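Local coordinates for protein PfVFT1 (Plasmodium falciparum, PDB 5JKQ) that is probably a solute-binding protein with the two-lobed architecture of a Venus flytrap domain, at residues V24-Q29 with W111-K116. The protein carries 3 engineered substitutions. Sequence-based numbering, arbitrary orientation.
Sequences VKELIQ and WETISK
L27 and T113 bring two helical segments together, their CA atoms 7.7 Å apart; 24-29 is the last part of helix 14-29, and 111-116 lies within helix 102-118. No direct hydrogen bond crosses between them. T113 points at the other helix and divides its two branches between neighbouring residues. With CG2 anti to the backbone N (OG1 at chi1 -57°), the methyl lies along the E26 side chain from CB to the carboxylate, closest at E26 OE2 (3.4 Å), while OG1 lies against the isobutyl tip of L27, 3.3 Å from L27 CD2. That hydroxyl is hydrogen-bonded to I109 O one turn back in its own helix, which satisfies it beside the leucine. In this lobe of the Venus flytrap protein, helix 102-118 is the helix of the beta-alpha-beta crossover between parallel neighbouring strands 77-83 and 126-132, and helix 14-29 packs on it. A23 and L56 also touch T113, and L27 reaches on to I109, I110 and L33. The extended side chain of E26 carries its carboxylate to a water that donates to both E26 OE2 (2.7 Å) and T113 O (2.9 Å), a polar bridge at the partly exposed margin. K116 NZ stands 5.7 Å from E26 OE2, too far for a salt bridge.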
loop_
_atom_site.group_PDB
_atom_site.type_symbol
_atom_site.label_atom_id
_atom_site.label_comp_id
_atom_site.label_asym_id
_atom_site.label_seq_id
_atom_site.Cartn_x
_atom_site.Cartn_y
_atom_site.Cartn_z
ATOM N N VAL A 24 9.139 1.988 11.523
ATOM C CA VAL A 24 8.012 2.801 11.078
ATOM C C VAL A 24 7.456 3.613 12.244
ATOM O O VAL A 24 7.151 4.796 12.097
ATOM C CB VAL A 24 6.896 1.927 10.467
ATOM C CG1 VAL A 24 5.647 2.750 10.167
ATOM C CG2 VAL A 24 7.394 1.256 9.198
ATOM N N LYS A 25 7.339 2.970 13.403
ATOM C CA LYS A 25 6.855 3.634 14.604
ATOM C C LYS A 25 7.748 4.822 14.947
ATOM O O LYS A 25 7.262 5.908 15.264
ATOM C CB LYS A 25 6.800 2.652 15.774
ATOM C CG LYS A 25 6.297 3.261 17.073
ATOM C CD LYS A 25 6.140 2.202 18.151
ATOM C CE LYS A 25 5.640 2.802 19.452
ATOM N NZ LYS A 25 5.390 1.753 20.474
ATOM N N GLU A 26 9.057 4.611 14.866
ATOM C CA GLU A 26 10.015 5.671 15.145
ATOM C C GLU A 26 9.924 6.776 14.095
ATOM O O GLU A 26 10.020 7.960 14.422
ATOM C CB GLU A 26 11.436 5.109 15.204
ATOM C CG GLU A 26 12.504 6.170 15.387
ATOM C CD GLU A 26 13.762 5.634 16.038
ATOM O OE1 GLU A 26 13.668 5.087 17.158
ATOM O OE2 GLU A 26 14.845 5.762 15.432
ATOM N N LEU A 27 9.732 6.386 12.838
ATOM C CA LEU A 27 9.635 7.348 11.743
ATOM C C LEU A 27 8.384 8.216 11.874
ATOM O O LEU A 27 8.325 9.319 11.329
ATOM C CB LEU A 27 9.633 6.629 10.393
ATOM C CG LEU A 27 10.995 6.116 9.913
ATOM C CD1 LEU A 27 10.834 5.287 8.655
ATOM C CD2 LEU A 27 11.965 7.265 9.661
ATOM N N ILE A 28 7.392 7.711 12.597
ATOM C CA ILE A 28 6.166 8.456 12.859
ATOM C C ILE A 28 6.369 9.376 14.058
ATOM O O ILE A 28 5.835 10.484 14.099
ATOM C CB ILE A 28 4.978 7.498 13.100
ATOM C CG1 ILE A 28 4.590 6.830 11.781
ATOM C CG2 ILE A 28 3.769 8.239 13.673
ATOM C CD1 ILE A 28 3.686 5.631 11.928
ATOM N N GLN A 29 7.156 8.916 15.025
ATOM C CA GLN A 29 7.480 9.713 16.201
ATOM C C GLN A 29 8.367 10.906 15.851
ATOM O O GLN A 29 8.164 12.004 16.367
ATOM C CB GLN A 29 8.176 8.851 17.260
ATOM C CG GLN A 29 7.268 7.846 17.950
ATOM C CD GLN A 29 8.028 6.886 18.849
ATOM O OE1 GLN A 29 9.224 6.656 18.667
ATOM N NE2 GLN A 29 7.332 6.320 19.827
ATOM N N TRP A 111 15.072 1.600 6.519
ATOM C CA TRP A 111 16.284 0.818 6.735
ATOM C C TRP A 111 17.443 1.671 7.242
ATOM O O TRP A 111 18.373 1.152 7.858
ATOM C CB TRP A 111 16.679 0.088 5.451
ATOM C CG TRP A 111 15.890 -1.171 5.278
ATOM C CD1 TRP A 111 14.845 -1.377 4.427
ATOM C CD2 TRP A 111 16.064 -2.392 6.005
ATOM N NE1 TRP A 111 14.364 -2.657 4.571
ATOM C CE2 TRP A 111 15.096 -3.299 5.534
ATOM C CE3 TRP A 111 16.949 -2.808 7.004
ATOM C CZ2 TRP A 111 14.988 -4.598 6.028
ATOM C CZ3 TRP A 111 16.840 -4.097 7.493
ATOM C CH2 TRP A 111 15.867 -4.976 7.005
ATOM N N GLU A 112 17.385 2.976 6.994
ATOM C CA GLU A 112 18.325 3.900 7.620
ATOM C C GLU A 112 18.083 3.913 9.124
ATOM O O GLU A 112 19.025 3.919 9.918
ATOM C CB GLU A 112 18.182 5.309 7.039
ATOM C CG GLU A 112 18.838 5.484 5.675
ATOM C CD GLU A 112 18.433 6.773 4.978
ATOM O OE1 GLU A 112 17.763 7.617 5.610
ATOM O OE2 GLU A 112 18.788 6.941 3.791
ATOM N N THR A 113 16.808 3.906 9.502
ATOM C CA THR A 113 16.409 3.884 10.903
ATOM C C THR A 113 16.792 2.552 11.544
ATOM O O THR A 113 17.290 2.514 12.670
ATOM C CB THR A 113 14.889 4.116 11.053
ATOM O OG1 THR A 113 14.527 5.358 10.435
ATOM C CG2 THR A 113 14.480 4.148 12.518
ATOM N N ILE A 114 16.559 1.463 10.818
ATOM C CA ILE A 114 16.917 0.133 11.296
ATOM C C ILE A 114 18.430 0.036 11.471
ATOM O O ILE A 114 18.916 -0.521 12.457
ATOM C CB ILE A 114 16.421 -0.966 10.325
ATOM C CG1 ILE A 114 14.897 -1.071 10.400
ATOM C CG2 ILE A 114 17.036 -2.329 10.657
ATOM C CD1 ILE A 114 14.265 -1.798 9.230
ATOM N N SER A 115 19.168 0.592 10.515
ATOM C CA SER A 115 20.622 0.547 10.552
ATOM C C SER A 115 21.170 1.259 11.787
ATOM O O SER A 115 22.167 0.829 12.366
ATOM C CB SER A 115 21.212 1.168 9.286
ATOM O OG SER A 115 20.899 0.395 8.142
ATOM N N LYS A 116 20.513 2.340 12.195
ATOM C CA LYS A 116 20.972 3.123 13.338
ATOM C C LYS A 116 20.691 2.429 14.670
ATOM O O LYS A 116 21.170 2.869 15.715
ATOM C CB LYS A 116 20.327 4.511 13.326
ATOM C CG LYS A 116 21.008 5.484 12.371
ATOM C CD LYS A 116 20.406 6.881 12.446
ATOM C CE LYS A 116 19.053 6.953 11.758
ATOM N NZ LYS A 116 18.481 8.330 11.794
HETATM O O HOH W 1 17.032 4.267 14.984
#